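Local coordinates for protein ABC transporter (Caldanaerobius, PDB 4G68) that probably serves as the extracellular solute-binding protein of an ABC transporter, capturing xylose-based glycans for uptake during xylan utilization by a thermophilic bacterium, at residues Asp374-Thr379 and Ser392-Leu397; Phe174-Ser179 and Gly341-Ala346. One frame throughout, in Å; residues are numbered along the deposited sequence.

In the fold
Interaction 2 pairs strand 168-184 with strand 341-349, antiparallel neighbours in the mixed sheet near the middle of the chain, while interaction 1 lies farther out, about 17 Å from the chain centre. Along the sequence they come in series: strand 341-349 is followed by helix 356-377, whose end packs on 392-397 in interaction 1. Their centres are 16 Å apart, yet they touch, because D374 OD2 lies 2.8 Å from D175 OD2, so close that one carboxylate is probably protonated. Each also supplies the glycan pocket, T379 from interaction 1 and Q177 from interaction 2. The sheet and the loop just past the helix end thus both contribute to one sugar site, as expected of a solute-binding protein.

Interaction 1. Residues Asp374-Thr379 and Ser392-Leu397; sequences DYLIAT and SKVDPL. With XYS (alpha-D-xylopyranose), chain D.
V394 lays its CG1 methyl over one face of the Y375 ring, and here the last turn of helix 356-377 fits most closely against the chain leading into helix 396-406. The methyl sits toward the rim of the ring, 3.6 Å from Y375 CE2, in a CH-pi contact 26° off the ring normal. The tyrosine ring gets there with CG anti to the backbone N (chi1 -172°), beside its own carbonyl. The same V394 CG1 meets L376 CD2 at 3.9 Å, the two side chains crossing at about a right angle, so one methyl serves both an aromatic ring and a leucine branch. I389 and I399 extend this apolar cluster around V394.

The outer side is looser. K393, exposed to solvent, runs its aliphatic stem past the leucine, with K393 CG 4.0 Å from L376 CD2. A bend at the last torsion then brings K393 NZ to 3.8 Å from L376 CD1, a grazing approach that makes no polar bond.

No direct hydrogen bond joins the two segments; a water does that work. It donates to Y375 O over 2.8 Å and weakly to L376 O, and it accepts from D395 N at 2.6 Å. D395 is also the N-cap of helix 396-406: its OD2 takes the L397 N-H at 2.8 Å, on the anti side of the oxygen and 24° out of the carboxylate plane. On the pocket side, T379 OG1 donates to D374 OD1, and T379 CG2 comes 3.5 Å from O5 of the alpha-D-xylopyranose. The chemistry implies a union held by methyl-on-ring packing, with one bridging water linking carbonyls at the end of one helix to the backbone at the start of the next.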
ATOM      1  N   ASP A 374      -5.904   7.084  10.544  1.00  8.14           N
ATOM      2  CA  ASP A 374      -4.824   6.203  10.062  1.00  8.22           C
ATOM      3  C   ASP A 374      -3.666   6.256  11.034  1.00  8.25           C
ATOM      4  O   ASP A 374      -3.080   5.255  11.398  1.00  7.69           O
ATOM      5  CB  ASP A 374      -4.292   6.639   8.712  1.00  8.63           C
ATOM      6  CG  ASP A 374      -5.068   6.136   7.551  1.00  8.74           C
ATOM      7  OD1 ASP A 374      -5.865   5.153   7.628  1.00  9.29           O
ATOM      8  OD2 ASP A 374      -4.839   6.711   6.453  1.00 10.80           O
ATOM      9  N   TYR A 375      -3.361   7.463  11.469  1.00  8.89           N
ATOM     10  CA  TYR A 375      -2.189   7.673  12.346  1.00 10.14           C
ATOM     11  C   TYR A 375      -2.468   7.038  13.701  1.00 10.21           C
ATOM     12  O   TYR A 375      -1.597   6.387  14.284  1.00 10.69           O
ATOM     13  CB  TYR A 375      -1.970   9.150  12.535  1.00 11.70           C
ATOM     14  CG  TYR A 375      -0.705   9.505  13.248  1.00 12.79           C
ATOM     15  CD1 TYR A 375       0.486   8.847  12.950  1.00 14.33           C
ATOM     16  CD2 TYR A 375      -0.701  10.564  14.171  1.00 15.90           C
ATOM     17  CE1 TYR A 375       1.674   9.222  13.552  1.00 17.01           C
ATOM     18  CE2 TYR A 375       0.471  10.935  14.799  1.00 17.93           C
ATOM     19  CZ  TYR A 375       1.639  10.264  14.473  1.00 18.40           C
ATOM     20  OH  TYR A 375       2.810  10.635  15.089  1.00 22.45           O
ATOM     21  N   LEU A 376      -3.685   7.227  14.197  1.00 10.05           N
ATOM     22  CA  LEU A 376      -4.042   6.667  15.524  1.00 10.59           C
ATOM     23  C   LEU A 376      -4.200   5.177  15.560  1.00 10.72           C
ATOM     24  O   LEU A 376      -3.879   4.553  16.592  1.00 11.66           O
ATOM     25  CB  LEU A 376      -5.339   7.307  16.051  1.00 12.37           C
ATOM     26  CG  LEU A 376      -5.209   8.793  16.492  1.00 14.08           C
ATOM     27  CD1 LEU A 376      -6.619   9.303  16.732  1.00 16.48           C
ATOM     28  CD2 LEU A 376      -4.317   8.920  17.720  1.00 18.46           C
ATOM     29  N   ILE A 377      -4.768   4.561  14.515  1.00 10.96           N
ATOM     30  CA  ILE A 377      -4.952   3.098  14.573  1.00  9.08           C
ATOM     31  C   ILE A 377      -3.962   2.257  13.708  1.00  8.01           C
ATOM     32  O   ILE A 377      -4.076   1.023  13.657  1.00  7.54           O
ATOM     33  CB  ILE A 377      -6.392   2.647  14.277  1.00 10.04           C
ATOM     34  CG1 ILE A 377      -6.831   3.029  12.875  1.00 11.71           C
ATOM     35  CG2 ILE A 377      -7.366   3.210  15.333  1.00 11.42           C
ATOM     36  CD1 ILE A 377      -8.210   2.491  12.514  1.00 12.93           C
ATOM     37  N   ALA A 378      -3.033   2.945  13.026  1.00  7.25           N
ATOM     38  CA  ALA A 378      -2.004   2.349  12.191  1.00  6.68           C
ATOM     39  C   ALA A 378      -2.536   1.629  10.951  1.00  6.16           C
ATOM     40  O   ALA A 378      -1.910   0.732  10.430  1.00  6.13           O
ATOM     41  CB  ALA A 378      -0.991   1.451  12.984  1.00  6.61           C
ATOM     42  N   THR A 379      -3.635   2.119  10.396  1.00  6.38           N
ATOM     43  CA  THR A 379      -4.112   1.637   9.106  1.00  6.97           C
ATOM     44  C   THR A 379      -3.484   2.468   7.973  1.00  7.32           C
ATOM     45  O   THR A 379      -3.690   2.169   6.811  1.00  7.64           O
ATOM     46  CB  THR A 379      -5.655   1.798   8.985  1.00  6.70           C
ATOM     47  OG1 THR A 379      -6.036   3.055   9.485  1.00  6.92           O
ATOM     48  CG2 THR A 379      -6.378   0.728   9.815  1.00  7.30           C
ATOM     49  N   SER A 392       1.257  10.286  22.539  1.00 27.92           N
ATOM     50  CA  SER A 392       1.110   9.174  23.463  1.00 29.05           C
ATOM     51  C   SER A 392      -0.097   8.258  23.163  1.00 27.00           C
ATOM     52  O   SER A 392      -0.225   7.201  23.763  1.00 24.32           O
ATOM     53  CB  SER A 392       0.975   9.729  24.893  1.00 29.69           C
ATOM     54  OG  SER A 392      -0.327  10.265  25.057  1.00 27.46           O
ATOM     55  N   LYS A 393      -0.989   8.670  22.265  1.00 22.34           N
ATOM     56  CA  LYS A 393      -2.121   7.861  21.926  1.00 22.50           C
ATOM     57  C   LYS A 393      -1.823   7.066  20.645  1.00 20.79           C
ATOM     58  O   LYS A 393      -2.644   6.286  20.217  1.00 23.03           O
ATOM     59  CB  LYS A 393      -3.309   8.770  21.675  1.00 27.88           C
ATOM     60  CG  LYS A 393      -4.673   8.096  21.600  1.00 30.92           C
ATOM     61  CD  LYS A 393      -5.743   9.206  21.561  1.00 33.61           C
ATOM     62  CE  LYS A 393      -7.162   8.695  21.398  1.00 32.03           C
ATOM     63  NZ  LYS A 393      -7.413   7.906  20.147  1.00 33.00           N
ATOM     64  N   VAL A 394      -0.661   7.269  20.062  1.00 18.33           N
ATOM     65  CA  VAL A 394      -0.336   6.583  18.806  1.00 17.45           C
ATOM     66  C   VAL A 394       0.440   5.278  19.042  1.00 15.28           C
ATOM     67  O   VAL A 394       1.190   5.145  19.997  1.00 13.14           O
ATOM     68  CB  VAL A 394       0.298   7.525  17.742  1.00 20.92           C
ATOM     69  CG1 VAL A 394      -0.398   8.860  17.643  1.00 19.12           C
ATOM     70  CG2 VAL A 394       1.731   7.768  17.963  1.00 24.56           C
ATOM     71  N   ASP A 395       0.240   4.269  18.212  1.00 13.90           N
ATOM     72  CA  ASP A 395       0.933   3.055  18.510  1.00 13.49           C
ATOM     73  C   ASP A 395       2.456   3.141  18.256  1.00 12.89           C
ATOM     74  O   ASP A 395       2.910   3.632  17.189  1.00 11.39           O
ATOM     75  CB  ASP A 395       0.310   1.839  17.778  1.00 15.08           C
ATOM     76  CG  ASP A 395       0.750   0.522  18.397  1.00 15.22           C
ATOM     77  OD1 ASP A 395       0.095  -0.020  19.342  1.00 15.37           O
ATOM     78  OD2 ASP A 395       1.792   0.007  18.010  1.00 15.20           O
ATOM     79  N   PRO A 396       3.262   2.572  19.166  1.00 12.10           N
ATOM     80  CA  PRO A 396       4.687   2.527  18.938  1.00 12.69           C
ATOM     81  C   PRO A 396       5.071   1.945  17.578  1.00 11.93           C
ATOM     82  O   PRO A 396       6.110   2.328  17.037  1.00 13.08           O
ATOM     83  CB  PRO A 396       5.206   1.652  20.097  1.00 13.38           C
ATOM     84  CG  PRO A 396       4.186   1.844  21.192  1.00 13.64           C
ATOM     85  CD  PRO A 396       2.880   2.013  20.504  1.00 14.30           C
ATOM     86  N   LEU A 397       4.284   0.980  17.055  1.00 10.61           N
ATOM     87  CA  LEU A 397       4.655   0.406  15.734  1.00  9.44           C
ATOM     88  C   LEU A 397       4.525   1.449  14.625  1.00  8.35           C
ATOM     89  O   LEU A 397       5.278   1.430  13.669  1.00  8.25           O
ATOM     90  CB  LEU A 397       3.832  -0.859  15.451  1.00  7.91           C
ATOM     91  CG  LEU A 397       4.144  -1.632  14.187  1.00  7.72           C
ATOM     92  CD1 LEU A 397       5.557  -2.259  14.242  1.00  9.46           C
ATOM     93  CD2 LEU A 397       3.109  -2.770  14.054  1.00  7.05           C
TER
HETATM   94  C1  XYS D   1      -9.020  -1.750   6.868  1.00 15.24           C
HETATM   95  C2  XYS D   1      -9.129  -2.427   5.481  1.00 12.23           C
HETATM   96  C3  XYS D   1      -7.815  -2.479   4.689  1.00 10.18           C
HETATM   97  C4  XYS D   1      -7.059  -1.143   4.805  1.00 10.34           C
HETATM   98  C5  XYS D   1      -6.863  -0.781   6.277  1.00 10.68           C
HETATM   99  O1  XYS D   1      -9.606  -2.441   7.925  1.00 17.96           O
HETATM  100  O2  XYS D   1      -9.743  -3.656   5.445  1.00 14.40           O
HETATM  101  O3  XYS D   1      -8.142  -2.804   3.387  1.00  8.74           O
HETATM  102  O4  XYS D   1      -5.910  -1.039   3.996  1.00  8.70           O
HETATM  103  O5  XYS D   1      -7.800  -1.155   7.174  1.00 11.48           O
HETATM  104  O   HOH W   1      -0.967   4.122  15.895  1.00 13.36           O

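Interaction 2. Residues Phe174-Ser179 and Gly341-Ala346; sequences FDQQAS and GGTVGA. With XYP (beta-D-xylopyranose), chain B.
Q177 and V344 cross at about a right angle, Q177 CD resting 3.5 Å from V344 CG2. The glutamine puts CG anti to its carbonyl carbon (chi1 -71°) and stays extended beyond it, which carries the amide out to the sugar. There Q177 NE2 donates to the ring oxygen O5 of a beta-D-xylopyranose, 3.1 Å away with an N-H...O angle of 146°. W229, also hydrogen-bonded to xylose, packs on Q177 from helix 225-239. A leucine in place of Q177 would probably leave that ring oxygen without its amide donor.

On the same face of the sheet, D175 points its carboxylate at the partner strand, OD1 coming 3.1 Å from G345 CA. Any CB on G345 would collide with this oxygen. D175 OD1 also stands over one face of the F174 ring, near its rim. F174 holds CG between its backbone N and carbonyl carbon (chi1 77°), which sends the ring along the partner strand until CE2 is 3.4 Å from A346 N, an oblique approach. Q176 points to the other face, where its CG meets T343 OG1 at 3.3 Å.

Between these two faces the antiparallel backbones are bulged. G345 O receives two nearly straight bonds from the same face of its plane, F174 N at 2.8 Å and D175 N at 3.2 Å, making F174 and D175 a classic bulge opposite G345. Beyond the corner at T343, Q177 N bonds to G342 O at 2.8 Å, and G342 N answers to Q177 O. Backbone bonds thus tie the glutamine's own N and O to G342 and, farther back along the strand, F174 and D175 to G345, which is consistent with a glutamine held by its paired backbone while its amide donates to the sugar's ring oxygen.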
ATOM      1  N   PHE A 174      -4.987  11.740   1.453  1.00  5.37           N
ATOM      2  CA  PHE A 174      -5.209  11.476   2.886  1.00  5.96           C
ATOM      3  C   PHE A 174      -4.170  10.542   3.507  1.00  6.48           C
ATOM      4  O   PHE A 174      -3.951  10.577   4.736  1.00  5.67           O
ATOM      5  CB  PHE A 174      -6.638  11.045   3.178  1.00  6.10           C
ATOM      6  CG  PHE A 174      -6.943   9.604   2.802  1.00  6.30           C
ATOM      7  CD1 PHE A 174      -6.780   8.584   3.739  1.00  6.40           C
ATOM      8  CD2 PHE A 174      -7.428   9.291   1.469  1.00  6.59           C
ATOM      9  CE1 PHE A 174      -7.092   7.223   3.360  1.00  7.51           C
ATOM     10  CE2 PHE A 174      -7.744   7.966   1.141  1.00  7.19           C
ATOM     11  CZ  PHE A 174      -7.543   6.968   2.062  1.00  6.68           C
ATOM     12  N   ASP A 175      -3.511   9.722   2.709  1.00  7.62           N
ATOM     13  CA  ASP A 175      -2.470   8.802   3.293  1.00  8.98           C
ATOM     14  C   ASP A 175      -1.269   8.454   2.423  1.00  8.92           C
ATOM     15  O   ASP A 175      -1.299   8.641   1.181  1.00  7.95           O
ATOM     16  CB  ASP A 175      -3.017   7.604   4.127  1.00 12.94           C
ATOM     17  CG  ASP A 175      -3.598   6.471   3.310  1.00 14.13           C
ATOM     18  OD1 ASP A 175      -3.430   6.392   2.122  1.00 16.93           O
ATOM     19  OD2 ASP A 175      -4.289   5.609   3.916  1.00 19.61           O
ATOM     20  N   GLN A 176      -0.206   8.020   3.098  1.00  8.35           N
ATOM     21  CA  GLN A 176       1.028   7.613   2.449  1.00  7.89           C
ATOM     22  C   GLN A 176       1.255   6.150   2.745  1.00  7.62           C
ATOM     23  O   GLN A 176       0.791   5.610   3.793  1.00  7.59           O
ATOM     24  CB  GLN A 176       2.277   8.333   2.967  1.00  9.02           C
ATOM     25  CG  GLN A 176       2.192   9.831   3.167  1.00 11.72           C
ATOM     26  CD  GLN A 176       3.415  10.295   3.884  1.00 13.34           C
ATOM     27  OE1 GLN A 176       4.469   9.607   3.840  1.00 14.82           O
ATOM     28  NE2 GLN A 176       3.322  11.475   4.543  1.00 14.21           N
ATOM     29  N   GLN A 177       1.919   5.502   1.804  1.00  6.65           N
ATOM     30  CA  GLN A 177       2.255   4.105   2.002  1.00  5.93           C
ATOM     31  C   GLN A 177       3.787   3.957   2.141  1.00  5.67           C
ATOM     32  O   GLN A 177       4.550   4.798   1.657  1.00  6.21           O
ATOM     33  CB  GLN A 177       1.790   3.298   0.768  1.00  6.14           C
ATOM     34  CG  GLN A 177       0.243   3.209   0.727  1.00  6.38           C
ATOM     35  CD  GLN A 177      -0.212   2.257  -0.372  1.00  6.96           C
ATOM     36  OE1 GLN A 177       0.611   1.719  -1.144  1.00  6.80           O
ATOM     37  NE2 GLN A 177      -1.545   2.074  -0.459  1.00  6.89           N
ATOM     38  N   ALA A 178       4.233   2.903   2.808  1.00  5.10           N
ATOM     39  CA  ALA A 178       5.668   2.622   2.905  1.00  5.26           C
ATOM     40  C   ALA A 178       5.794   1.106   3.131  1.00  5.34           C
ATOM     41  O   ALA A 178       4.950   0.487   3.836  1.00  5.79           O
ATOM     42  CB  ALA A 178       6.316   3.385   4.071  1.00  5.14           C
ATOM     43  N   SER A 179       6.833   0.519   2.574  1.00  4.97           N
ATOM     44  CA  SER A 179       7.086  -0.935   2.666  1.00  5.11           C
ATOM     45  C   SER A 179       7.775  -1.270   4.008  1.00  4.95           C
ATOM     46  O   SER A 179       8.773  -0.603   4.385  1.00  5.40           O
ATOM     47  CB  SER A 179       7.916  -1.389   1.462  1.00  5.09           C
ATOM     48  OG  SER A 179       9.117  -0.572   1.320  1.00  5.97           O
ATOM     49  N   GLY A 341       6.439   2.940  -1.839  1.00  5.06           N
ATOM     50  CA  GLY A 341       5.338   3.668  -1.263  1.00  5.46           C
ATOM     51  C   GLY A 341       5.228   5.058  -1.872  1.00  5.69           C
ATOM     52  O   GLY A 341       5.587   5.287  -3.035  1.00  6.35           O
ATOM     53  N   GLY A 342       4.759   5.996  -1.058  1.00  5.94           N
ATOM     54  CA  GLY A 342       4.621   7.419  -1.478  1.00  6.41           C
ATOM     55  C   GLY A 342       3.213   7.867  -1.068  1.00  6.16           C
ATOM     56  O   GLY A 342       2.452   7.128  -0.457  1.00  6.34           O
ATOM     57  N   THR A 343       2.868   9.115  -1.411  1.00  6.32           N
ATOM     58  CA  THR A 343       1.538   9.605  -0.984  1.00  6.50           C
ATOM     59  C   THR A 343       0.563   9.202  -2.028  1.00  6.86           C
ATOM     60  O   THR A 343       0.504   9.826  -3.062  1.00  7.24           O
ATOM     61  CB  THR A 343       1.544  11.151  -0.765  1.00  6.87           C
ATOM     62  OG1 THR A 343       2.502  11.434   0.286  1.00  7.20           O
ATOM     63  CG2 THR A 343       0.160  11.599  -0.230  1.00  7.02           C
ATOM     64  N   VAL A 344      -0.164   8.113  -1.775  1.00  6.55           N
ATOM     65  CA  VAL A 344      -0.981   7.536  -2.832  1.00  6.84           C
ATOM     66  C   VAL A 344      -2.444   7.301  -2.403  1.00  7.09           C
ATOM     67  O   VAL A 344      -3.249   6.956  -3.267  1.00  7.65           O
ATOM     68  CB  VAL A 344      -0.346   6.208  -3.363  1.00  7.07           C
ATOM     69  CG1 VAL A 344       1.049   6.431  -3.920  1.00  7.32           C
ATOM     70  CG2 VAL A 344      -0.294   5.194  -2.282  1.00  6.96           C
ATOM     71  N   GLY A 345      -2.785   7.429  -1.112  1.00  6.31           N
ATOM     72  CA  GLY A 345      -4.244   7.304  -0.678  1.00  6.33           C
ATOM     73  C   GLY A 345      -4.888   8.683  -0.941  1.00  5.37           C
ATOM     74  O   GLY A 345      -4.426   9.674  -0.378  1.00  5.60           O
ATOM     75  N   ALA A 346      -5.983   8.743  -1.697  1.00  4.88           N
ATOM     76  CA  ALA A 346      -6.679  10.034  -1.965  1.00  4.72           C
ATOM     77  C   ALA A 346      -8.204   9.831  -2.062  1.00  4.84           C
ATOM     78  O   ALA A 346      -8.697   8.712  -2.318  1.00  4.41           O
ATOM     79  CB  ALA A 346      -6.180  10.623  -3.270  1.00  5.26           C
TER
HETATM   80  C1  XYP B   3      -3.373  -1.526  -1.703  1.00  4.76           C
HETATM   81  C2  XYP B   3      -3.883  -1.948  -3.078  1.00  4.76           C
HETATM   82  C3  XYP B   3      -2.706  -2.555  -3.849  1.00  4.55           C
HETATM   83  C4  XYP B   3      -1.453  -1.643  -3.818  1.00  4.62           C
HETATM   84  C5  XYP B   3      -1.140  -1.101  -2.393  1.00  4.52           C
HETATM   85  O2  XYP B   3      -4.971  -2.836  -2.917  1.00  4.98           O
HETATM   86  O3  XYP B   3      -3.172  -2.780  -5.198  1.00  4.52           O
HETATM   87  O4  XYP B   3      -0.288  -2.297  -4.330  1.00  4.45           O
HETATM   88  O5  XYP B   3      -2.325  -0.588  -1.794  1.00  4.62           O